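Local coordinates for protein N-alpha-acetyltransferase 30 (Saccharomyces cerevisiae, PDB 6YGA) that catalyses, as the catalytic subunit of the NatC complex, acetyl transfer from acetyl-CoA to the N-terminal methionine of proteins, among them the L-A virus GAG protein, at residues Tyr130-Met141 and Asp150-Leu158; Trp43-Val51 and Leu99-Arg109. All blocks are in the same frame, centred on the assembly; numbering follows the deposited sequence.

Interaction 1: residues Tyr130-Met141 and Asp150-Leu158; sequences YEGMGFIRMKRM and DAFKLILPL. With EDO (1,2-ethanediol), chain B; EDO (1,2-ethanediol), chain K.
L156 drives its CB onto the face of the F135 ring, 3.4 Å from the ring centroid and 6° off the normal. With CG of L156 anti to its backbone N (chi1 171°), CD1 swings on to the Schellman turn at the end of helix 124-131, 3.5 Å from G134 C. This end is tightly packed: L154 spreads its methyls between Y130 CB and R137 CG, while L117 of the adjoining strand touches Y130, F135 and L154. The two strands form the antiparallel hairpin at one edge of the GNAT sheet, with 136-141 outermost, and a beta bulge interrupts it, M138 N bonding to K153 O at 2.8 Å while K153 N turns to K139 O. R137 lays CD over one face of F152, 3.7 Å from the centroid, its guanidinium 19° from the ring plane. NE and NH2 of R137 both grip E131 OE2, NE at 2.6 Å, and its NH1 bonds to D458 O of the N-alpha-acetyltransferase 35 chain. R140 NE reaches the anti lone pair of D150 OD2 at 3.0 Å, the two planes nearly perpendicular; R140 NH1 bonds to L457 O of that partner chain, and D150 OD1 takes R143 N. The looser part is the lysine pair: the partly exposed K139 and K153 meet through their CB atoms (3.6 Å), and their extended chains end with the NZ atoms 5.0 Å apart.

Interaction 2: residues Trp43-Val51 and Leu99-Arg109; sequences WPELTYIAV and LVEIAIDKMQR
The Y48 ring receives I102 over one face, CG1 lying 4.2 Å from the ring centroid and displaced toward the rim, while I102 CD1 comes within 3.6 Å of Y48 CE2. At the phenol end the R109 guanidinium turns an edge toward Y48 OH without bonding to it; one face of that group lies over K106 CA of its own helix, and its edge meets the D105 carboxylate, NE to OD1 at 2.6 Å. This is alpha/beta packing within the GNAT fold, the helix 95-109 running roughly antiparallel to strand 47-52, with the axes of the two short segments 8.9 Å apart and 153° between their directions. In this family the N-terminal end of such a helix usually follows the loop that holds the pyrophosphate of acetyl-CoA.

Strand alternation sorts the side chains: Y48 and A50 direct their CB atoms to the helix, whereas I49 points to the other face of the sheet, where it touches helix 13-26. L99 lies against the strand, its CD2 touching Y48 CB and its CD1 near A50 CB. Beyond Y48 the contact continues along the turn before the strand, where L46 CD2 packs between K106 CG and M107 CG. Most of the contact is carbon against carbon; K106 NZ forms a salt bridge with E110. K106 CB stands 3.6 Å from Y48 OH, and K106 CG is 3.6 Å from E45 O. The K106 chain leaves the helix with CG anti to the backbone N and then bends at chi2 (61°), which carries CD past Y48 OH and brings K106 CE to 3.8 Å from E45 O.

Interactions 1 and 2 lie with their centres about 18 Å apart and reach the same seven-stranded sheet from separate regions: strand 47-52 is next to one outermost strand, whereas the hairpin of 136-141 and 151-157 closes the opposite end. Along the chain they come in series, interaction 2 being complete before interaction 1 begins. Helix 95-109 joins them directly, since M133, a selenomethionine here, packs against V100, E101 and I104, and Y130 also touches V100. F578 of the N-alpha-acetyltransferase 35 chain packs on M133 as well as on E101 and I104, so the partner subunit covers the seam where the two contacts meet.

Interaction 1: residues Tyr130-Met141 and Asp150-Leu158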
loop_
_atom_site.group_PDB
_atom_site.type_symbol
_atom_site.label_atom_id
_atom_site.label_comp_id
_atom_site.label_asym_id
_atom_site.label_seq_id
_atom_site.Cartn_x
_atom_site.Cartn_y
_atom_site.Cartn_z
ATOM N N TYR A 130 -5.259 13.063 18.639
ATOM C CA TYR A 130 -6.473 12.322 18.311
ATOM C C TYR A 130 -6.634 11.078 19.180
ATOM O O TYR A 130 -7.725 10.813 19.697
ATOM C CB TYR A 130 -6.465 11.954 16.827
ATOM C CG TYR A 130 -6.679 13.149 15.931
ATOM C CD1 TYR A 130 -7.733 14.024 16.159
ATOM C CD2 TYR A 130 -5.818 13.419 14.875
ATOM C CE1 TYR A 130 -7.938 15.121 15.354
ATOM C CE2 TYR A 130 -6.010 14.521 14.062
ATOM C CZ TYR A 130 -7.075 15.368 14.307
ATOM O OH TYR A 130 -7.282 16.467 13.507
ATOM N N GLU A 131 -5.563 10.302 19.356
ATOM C CA GLU A 131 -5.676 9.089 20.158
ATOM C C GLU A 131 -5.963 9.410 21.619
ATOM O O GLU A 131 -6.588 8.605 22.319
ATOM C CB GLU A 131 -4.407 8.248 20.020
ATOM C CG GLU A 131 -4.209 7.690 18.616
ATOM C CD GLU A 131 -2.786 7.246 18.348
ATOM O OE1 GLU A 131 -1.964 7.253 19.290
ATOM O OE2 GLU A 131 -2.487 6.895 17.188
ATOM N N GLY A 132 -5.536 10.583 22.092
ATOM C CA GLY A 132 -5.890 11.015 23.432
ATOM C C GLY A 132 -7.370 11.278 23.621
ATOM O O GLY A 132 -7.838 11.324 24.764
HETATM N N MSE A 133 -8.118 11.446 22.532
HETATM C CA MSE A 133 -9.552 11.718 22.612
HETATM C C MSE A 133 -10.363 10.437 22.454
HETATM O O MSE A 133 -11.588 10.444 22.592
HETATM C CB MSE A 133 -9.973 12.733 21.550
HETATM C CG MSE A 133 -9.232 14.048 21.628
HETATM SE SE MSE A 133 -9.829 15.291 20.258
HETATM C CE MSE A 133 -11.707 15.411 20.749
ATOM N N GLY A 134 -9.674 9.338 22.159
ATOM C CA GLY A 134 -10.302 8.041 22.025
ATOM C C GLY A 134 -10.182 7.427 20.653
ATOM O O GLY A 134 -10.614 6.284 20.466
ATOM N N PHE A 135 -9.627 8.155 19.685
ATOM C CA PHE A 135 -9.398 7.596 18.363
ATOM C C PHE A 135 -8.475 6.388 18.452
ATOM O O PHE A 135 -7.555 6.347 19.277
ATOM C CB PHE A 135 -8.778 8.647 17.439
ATOM C CG PHE A 135 -9.762 9.632 16.869
ATOM C CD1 PHE A 135 -10.116 10.772 17.576
ATOM C CD2 PHE A 135 -10.310 9.433 15.611
ATOM C CE1 PHE A 135 -11.012 11.686 17.047
ATOM C CE2 PHE A 135 -11.209 10.344 15.074
ATOM C CZ PHE A 135 -11.558 11.472 15.792
ATOM N N ILE A 136 -8.728 5.398 17.599
ATOM C CA ILE A 136 -7.829 4.267 17.431
ATOM C C ILE A 136 -7.562 4.085 15.945
ATOM O O ILE A 136 -8.362 4.473 15.089
ATOM C CB ILE A 136 -8.378 2.962 18.048
ATOM C CG1 ILE A 136 -9.757 2.627 17.476
ATOM C CG2 ILE A 136 -8.422 3.065 19.567
ATOM C CD1 ILE A 136 -10.326 1.318 17.991
ATOM N N ARG A 137 -6.409 3.494 15.649
ATOM C CA ARG A 137 -6.006 3.233 14.276
ATOM C C ARG A 137 -6.719 1.993 13.753
ATOM O O ARG A 137 -6.648 0.918 14.359
ATOM C CB ARG A 137 -4.492 3.054 14.203
ATOM C CG ARG A 137 -3.738 4.108 14.998
ATOM C CD ARG A 137 -2.270 3.773 15.162
ATOM N NE ARG A 137 -1.623 4.698 16.086
ATOM C CZ ARG A 137 -0.369 4.584 16.511
ATOM N NH1 ARG A 137 0.388 3.578 16.097
ATOM N NH2 ARG A 137 0.127 5.478 17.355
HETATM N N MSE A 138 -7.407 2.143 12.629
HETATM C CA MSE A 138 -8.185 1.051 12.064
HETATM C C MSE A 138 -7.593 0.534 10.761
HETATM O O MSE A 138 -8.020 -0.499 10.247
HETATM C CB MSE A 138 -9.633 1.494 11.836
HETATM C CG MSE A 138 -10.409 1.715 13.124
HETATM SE SE MSE A 138 -10.439 0.103 14.221
HETATM C CE MSE A 138 -11.479 -1.051 13.042
ATOM N N LYS A 139 -6.600 1.243 10.232
ATOM C CA LYS A 139 -6.064 0.900 8.924
ATOM C C LYS A 139 -4.751 1.638 8.716
ATOM O O LYS A 139 -4.554 2.734 9.247
ATOM C CB LYS A 139 -7.062 1.263 7.817
ATOM C CG LYS A 139 -6.797 0.631 6.464
ATOM C CD LYS A 139 -7.893 1.033 5.484
ATOM C CE LYS A 139 -7.856 0.213 4.209
ATOM N NZ LYS A 139 -8.997 0.561 3.320
ATOM N N ARG A 140 -3.860 1.025 7.942
ATOM C CA ARG A 140 -2.611 1.650 7.525
ATOM C C ARG A 140 -2.534 1.606 6.009
ATOM O O ARG A 140 -2.687 0.537 5.408
ATOM C CB ARG A 140 -1.395 0.950 8.137
ATOM C CG ARG A 140 -0.090 1.722 7.975
ATOM C CD ARG A 140 1.099 0.903 8.464
ATOM N NE ARG A 140 2.380 1.569 8.232
ATOM C CZ ARG A 140 3.162 2.047 9.196
ATOM N NH1 ARG A 140 2.801 1.934 10.467
ATOM N NH2 ARG A 140 4.309 2.636 8.888
HETATM N N MSE A 141 -2.308 2.760 5.392
HETATM C CA MSE A 141 -2.303 2.848 3.934
HETATM C C MSE A 141 -0.892 3.064 3.394
HETATM O O MSE A 141 -0.228 4.039 3.740
HETATM C CB MSE A 141 -3.237 3.965 3.461
HETATM C CG MSE A 141 -4.696 3.744 3.836
HETATM SE SE MSE A 141 -5.124 4.257 5.670
HETATM C CE MSE A 141 -5.883 6.019 5.325
ATOM N N ASP A 150 3.484 6.396 4.982
ATOM C CA ASP A 150 2.172 5.777 5.064
ATOM C C ASP A 150 1.202 6.670 5.837
ATOM O O ASP A 150 1.562 7.721 6.374
ATOM C CB ASP A 150 2.276 4.403 5.725
ATOM C CG ASP A 150 3.247 3.480 5.009
ATOM O OD1 ASP A 150 3.701 3.833 3.900
ATOM O OD2 ASP A 150 3.555 2.398 5.559
ATOM N N ALA A 151 -0.053 6.236 5.897
ATOM C CA ALA A 151 -1.074 6.915 6.675
ATOM C C ALA A 151 -1.724 5.929 7.628
ATOM O O ALA A 151 -1.705 4.714 7.414
ATOM C CB ALA A 151 -2.159 7.537 5.793
ATOM N N PHE A 152 -2.295 6.476 8.693
ATOM C CA PHE A 152 -3.209 5.757 9.564
ATOM C C PHE A 152 -4.617 6.283 9.324
ATOM O O PHE A 152 -4.814 7.487 9.122
ATOM C CB PHE A 152 -2.836 5.927 11.043
ATOM C CG PHE A 152 -1.685 5.067 11.496
ATOM C CD1 PHE A 152 -1.545 3.770 11.034
ATOM C CD2 PHE A 152 -0.746 5.557 12.395
ATOM C CE1 PHE A 152 -0.488 2.979 11.456
ATOM C CE2 PHE A 152 0.313 4.769 12.820
ATOM C CZ PHE A 152 0.442 3.482 12.350
ATOM N N LYS A 153 -5.585 5.375 9.322
ATOM C CA LYS A 153 -6.995 5.734 9.320
ATOM C C LYS A 153 -7.487 5.685 10.760
ATOM O O LYS A 153 -7.494 4.614 11.376
ATOM C CB LYS A 153 -7.796 4.781 8.435
ATOM C CG LYS A 153 -9.255 5.150 8.257
ATOM C CD LYS A 153 -9.946 4.179 7.317
ATOM C CE LYS A 153 -11.253 4.750 6.804
ATOM N NZ LYS A 153 -11.780 3.954 5.662
ATOM N N LEU A 154 -7.873 6.838 11.298
ATOM C CA LEU A 154 -8.315 6.950 12.682
ATOM C C LEU A 154 -9.830 7.067 12.731
ATOM O O LEU A 154 -10.431 7.796 11.937
ATOM C CB LEU A 154 -7.684 8.161 13.368
ATOM C CG LEU A 154 -6.158 8.221 13.363
ATOM C CD1 LEU A 154 -5.646 9.462 14.082
ATOM C CD2 LEU A 154 -5.590 6.967 13.990
ATOM N N ILE A 155 -10.440 6.348 13.675
ATOM C CA ILE A 155 -11.886 6.331 13.854
ATOM C C ILE A 155 -12.206 6.473 15.336
ATOM O O ILE A 155 -11.601 5.799 16.179
ATOM C CB ILE A 155 -12.517 5.044 13.288
ATOM C CG1 ILE A 155 -12.285 4.956 11.781
ATOM C CG2 ILE A 155 -14.006 4.995 13.601
ATOM C CD1 ILE A 155 -13.017 3.821 11.128
ATOM N N LEU A 156 -13.146 7.356 15.647
ATOM C CA LEU A 156 -13.650 7.547 17.003
ATOM C C LEU A 156 -15.124 7.177 17.018
ATOM O O LEU A 156 -15.946 7.879 16.396
ATOM C CB LEU A 156 -13.456 8.990 17.465
ATOM C CG LEU A 156 -14.114 9.394 18.785
ATOM C CD1 LEU A 156 -13.399 8.741 19.958
ATOM C CD2 LEU A 156 -14.141 10.911 18.935
ATOM N N PRO A 157 -15.507 6.098 17.699
ATOM C CA PRO A 157 -16.908 5.661 17.680
ATOM C C PRO A 157 -17.742 6.435 18.694
ATOM O O PRO A 157 -17.359 6.581 19.860
ATOM C CB PRO A 157 -16.815 4.177 18.044
ATOM C CG PRO A 157 -15.626 4.109 18.932
ATOM C CD PRO A 157 -14.654 5.180 18.473
ATOM N N LEU A 158 -18.890 6.936 18.242
ATOM C CA LEU A 158 -19.758 7.736 19.091
ATOM C C LEU A 158 -21.010 6.995 19.520
ATOM O O LEU A 158 -21.536 7.264 20.606
ATOM C CB LEU A 158 -20.151 9.032 18.372
ATOM C CG LEU A 158 -18.989 9.912 17.897
ATOM C CD1 LEU A 158 -19.500 11.103 17.109
ATOM C CD2 LEU A 158 -18.143 10.372 19.072
HETATM C C1 EDO B . -9.289 -3.961 13.369
HETATM O O1 EDO B . -8.159 -4.170 14.222
HETATM C C2 EDO B . -8.825 -3.699 11.939
HETATM O O2 EDO B . -8.084 -2.476 11.882
HETATM C C1 EDO K . -6.340 15.208 10.167
HETATM O O1 EDO K . -5.280 15.917 10.821
HETATM C C2 EDO K . -7.172 16.192 9.357
HETATM O O2 EDO K . -6.336 16.794 8.364
#

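Interaction 2: residues Trp43-Val51 and Leu99-Arg109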
loop_
_atom_site.group_PDB
_atom_site.type_symbol
_atom_site.label_atom_id
_atom_site.label_comp_id
_atom_site.label_asym_id
_atom_site.label_seq_id
_atom_site.Cartn_x
_atom_site.Cartn_y
_atom_site.Cartn_z
ATOM N N TRP A 43 -21.497 21.845 3.803
ATOM C CA TRP A 43 -21.492 21.696 5.258
ATOM C C TRP A 43 -20.936 22.969 5.890
ATOM O O TRP A 43 -19.857 22.950 6.497
ATOM C CB TRP A 43 -20.671 20.486 5.697
ATOM C CG TRP A 43 -21.168 19.182 5.165
ATOM C CD1 TRP A 43 -22.105 18.366 5.732
ATOM C CD2 TRP A 43 -20.743 18.533 3.963
ATOM N NE1 TRP A 43 -22.294 17.252 4.952
ATOM C CE2 TRP A 43 -21.469 17.330 3.861
ATOM C CE3 TRP A 43 -19.822 18.854 2.961
ATOM C CZ2 TRP A 43 -21.304 16.448 2.798
ATOM C CZ3 TRP A 43 -19.658 17.977 1.907
ATOM C CH2 TRP A 43 -20.396 16.788 1.834
ATOM N N PRO A 44 -21.648 24.094 5.769
ATOM C CA PRO A 44 -21.169 25.314 6.438
ATOM C C PRO A 44 -21.171 25.194 7.948
ATOM O O PRO A 44 -20.355 25.836 8.618
ATOM C CB PRO A 44 -22.151 26.388 5.952
ATOM C CG PRO A 44 -23.392 25.634 5.651
ATOM C CD PRO A 44 -22.948 24.308 5.109
ATOM N N GLU A 45 -22.050 24.367 8.506
ATOM C CA GLU A 45 -22.157 24.237 9.951
ATOM C C GLU A 45 -21.045 23.393 10.557
ATOM O O GLU A 45 -20.980 23.276 11.785
ATOM C CB GLU A 45 -23.517 23.635 10.322
ATOM C CG GLU A 45 -23.683 22.167 9.940
ATOM C CD GLU A 45 -24.002 21.959 8.469
ATOM O OE1 GLU A 45 -24.124 22.957 7.731
ATOM O OE2 GLU A 45 -24.138 20.790 8.053
ATOM N N LEU A 46 -20.172 22.811 9.733
ATOM C CA LEU A 46 -19.134 21.903 10.198
ATOM C C LEU A 46 -17.732 22.478 10.017
ATOM O O LEU A 46 -16.750 21.728 10.027
ATOM C CB LEU A 46 -19.263 20.556 9.485
ATOM C CG LEU A 46 -20.597 19.830 9.680
ATOM C CD1 LEU A 46 -20.574 18.462 9.005
ATOM C CD2 LEU A 46 -20.928 19.699 11.161
ATOM N N THR A 47 -17.619 23.792 9.851
ATOM C CA THR A 47 -16.334 24.473 9.765
ATOM C C THR A 47 -16.268 25.533 10.854
ATOM O O THR A 47 -17.187 26.347 10.990
ATOM C CB THR A 47 -16.128 25.108 8.387
ATOM O OG1 THR A 47 -16.049 24.078 7.395
ATOM C CG2 THR A 47 -14.844 25.918 8.358
ATOM N N TYR A 48 -15.187 25.515 11.630
ATOM C CA TYR A 48 -15.004 26.433 12.743
ATOM C C TYR A 48 -13.680 27.164 12.596
ATOM O O TYR A 48 -12.730 26.645 12.006
ATOM C CB TYR A 48 -15.042 25.698 14.092
ATOM C CG TYR A 48 -16.434 25.312 14.523
ATOM C CD1 TYR A 48 -17.033 24.153 14.046
ATOM C CD2 TYR A 48 -17.155 26.110 15.400
ATOM C CE1 TYR A 48 -18.313 23.798 14.433
ATOM C CE2 TYR A 48 -18.434 25.765 15.794
ATOM C CZ TYR A 48 -19.010 24.609 15.308
ATOM O OH TYR A 48 -20.285 24.267 15.702
ATOM N N ILE A 49 -13.629 28.377 13.144
ATOM C CA ILE A 49 -12.418 29.186 13.144
ATOM C C ILE A 49 -12.083 29.570 14.579
ATOM O O ILE A 49 -12.936 29.574 15.470
ATOM C CB ILE A 49 -12.552 30.448 12.266
ATOM C CG1 ILE A 49 -13.828 31.217 12.626
ATOM C CG2 ILE A 49 -12.524 30.080 10.793
ATOM C CD1 ILE A 49 -13.993 32.522 11.879
ATOM N N ALA A 50 -10.811 29.888 14.793
ATOM C CA ALA A 50 -10.327 30.437 16.051
ATOM C C ALA A 50 -9.752 31.815 15.769
ATOM O O ALA A 50 -8.980 31.981 14.820
ATOM C CB ALA A 50 -9.265 29.533 16.686
ATOM N N VAL A 51 -10.143 32.802 16.576
ATOM C CA VAL A 51 -9.646 34.166 16.446
ATOM C C VAL A 51 -9.114 34.618 17.800
ATOM O O VAL A 51 -9.598 34.186 18.851
ATOM C CB VAL A 51 -10.732 35.143 15.928
ATOM C CG1 VAL A 51 -11.245 34.708 14.557
ATOM C CG2 VAL A 51 -11.885 35.273 16.924
ATOM N N LEU A 99 -10.362 23.150 18.689
ATOM C CA LEU A 99 -11.094 23.135 17.427
ATOM C C LEU A 99 -11.620 21.740 17.111
ATOM O O LEU A 99 -12.742 21.590 16.616
ATOM C CB LEU A 99 -10.203 23.645 16.295
ATOM C CG LEU A 99 -10.024 25.161 16.184
ATOM C CD1 LEU A 99 -8.849 25.497 15.282
ATOM C CD2 LEU A 99 -11.295 25.801 15.656
ATOM N N VAL A 100 -10.821 20.705 17.382
ATOM C CA VAL A 100 -11.291 19.340 17.173
ATOM C C VAL A 100 -12.450 19.034 18.110
ATOM O O VAL A 100 -13.453 18.434 17.707
ATOM C CB VAL A 100 -10.133 18.340 17.350
ATOM C CG1 VAL A 100 -10.640 16.914 17.230
ATOM C CG2 VAL A 100 -9.046 18.594 16.320
ATOM N N GLU A 101 -12.344 19.467 19.370
ATOM C CA GLU A 101 -13.389 19.173 20.345
ATOM C C GLU A 101 -14.706 19.842 19.974
ATOM O O GLU A 101 -15.774 19.235 20.107
ATOM C CB GLU A 101 -12.943 19.609 21.742
ATOM C CG GLU A 101 -11.897 18.703 22.374
ATOM C CD GLU A 101 -11.462 19.175 23.751
ATOM O OE1 GLU A 101 -11.617 20.378 24.045
ATOM O OE2 GLU A 101 -10.969 18.342 24.540
ATOM N N ILE A 102 -14.655 21.093 19.509
ATOM C CA ILE A 102 -15.897 21.782 19.176
ATOM C C ILE A 102 -16.497 21.223 17.890
ATOM O O ILE A 102 -17.722 21.206 17.728
ATOM C CB ILE A 102 -15.666 23.304 19.097
ATOM C CG1 ILE A 102 -16.997 24.044 18.959
ATOM C CG2 ILE A 102 -14.745 23.661 17.943
ATOM C CD1 ILE A 102 -16.865 25.542 19.033
ATOM N N ALA A 103 -15.659 20.733 16.971
ATOM C CA ALA A 103 -16.174 20.142 15.740
ATOM C C ALA A 103 -16.802 18.777 16.004
ATOM O O ALA A 103 -17.883 18.475 15.486
ATOM C CB ALA A 103 -15.057 20.028 14.703
ATOM N N ILE A 104 -16.139 17.940 16.804
ATOM C CA ILE A 104 -16.704 16.635 17.133
ATOM C C ILE A 104 -17.984 16.801 17.943
ATOM O O ILE A 104 -18.955 16.057 17.758
ATOM C CB ILE A 104 -15.667 15.771 17.874
ATOM C CG1 ILE A 104 -14.471 15.480 16.965
ATOM C CG2 ILE A 104 -16.294 14.466 18.354
ATOM C CD1 ILE A 104 -13.426 14.587 17.605
ATOM N N ASP A 105 -18.008 17.786 18.844
ATOM C CA ASP A 105 -19.219 18.058 19.611
ATOM C C ASP A 105 -20.375 18.437 18.692
ATOM O O ASP A 105 -21.516 18.017 18.914
ATOM C CB ASP A 105 -18.945 19.159 20.637
ATOM C CG ASP A 105 -20.135 19.436 21.538
ATOM O OD1 ASP A 105 -21.090 20.097 21.081
ATOM O OD2 ASP A 105 -20.117 18.988 22.705
ATOM N N LYS A 106 -20.094 19.217 17.645
ATOM C CA LYS A 106 -21.130 19.585 16.686
ATOM C C LYS A 106 -21.619 18.367 15.913
ATOM O O LYS A 106 -22.826 18.178 15.726
ATOM C CB LYS A 106 -20.597 20.655 15.732
ATOM C CG LYS A 106 -21.539 21.022 14.593
ATOM C CD LYS A 106 -22.855 21.581 15.113
ATOM C CE LYS A 106 -23.761 22.024 13.970
ATOM N NZ LYS A 106 -25.073 22.519 14.469
HETATM N N MSE A 107 -20.693 17.528 15.457
HETATM C CA MSE A 107 -21.043 16.354 14.667
HETATM C C MSE A 107 -21.770 15.310 15.518
HETATM O O MSE A 107 -22.666 14.626 15.025
HETATM C CB MSE A 107 -19.789 15.760 14.009
HETATM C CG MSE A 107 -19.182 16.675 12.943
HETATM SE SE MSE A 107 -17.762 15.865 11.872
HETATM C CE MSE A 107 -16.250 16.135 13.072
ATOM N N GLN A 108 -21.405 15.202 16.798
ATOM C CA GLN A 108 -22.150 14.319 17.693
ATOM C C GLN A 108 -23.576 14.817 17.890
ATOM O O GLN A 108 -24.525 14.023 17.875
ATOM C CB GLN A 108 -21.438 14.195 19.039
ATOM C CG GLN A 108 -22.184 13.326 20.035
ATOM C CD GLN A 108 -21.361 13.009 21.263
ATOM O OE1 GLN A 108 -20.801 13.902 21.898
ATOM N NE2 GLN A 108 -21.271 11.728 21.598
ATOM N N ARG A 109 -23.747 16.128 18.077
ATOM C CA ARG A 109 -25.086 16.690 18.185
ATOM C C ARG A 109 -25.851 16.568 16.876
ATOM O O ARG A 109 -27.086 16.600 16.887
ATOM C CB ARG A 109 -25.018 18.154 18.636
ATOM C CG ARG A 109 -24.707 18.323 20.120
ATOM C CD ARG A 109 -24.722 19.784 20.573
ATOM N NE ARG A 109 -23.491 20.490 20.227
ATOM C CZ ARG A 109 -23.411 21.465 19.326
ATOM N NH1 ARG A 109 -24.496 21.867 18.679
ATOM N NH2 ARG A 109 -22.244 22.045 19.080
#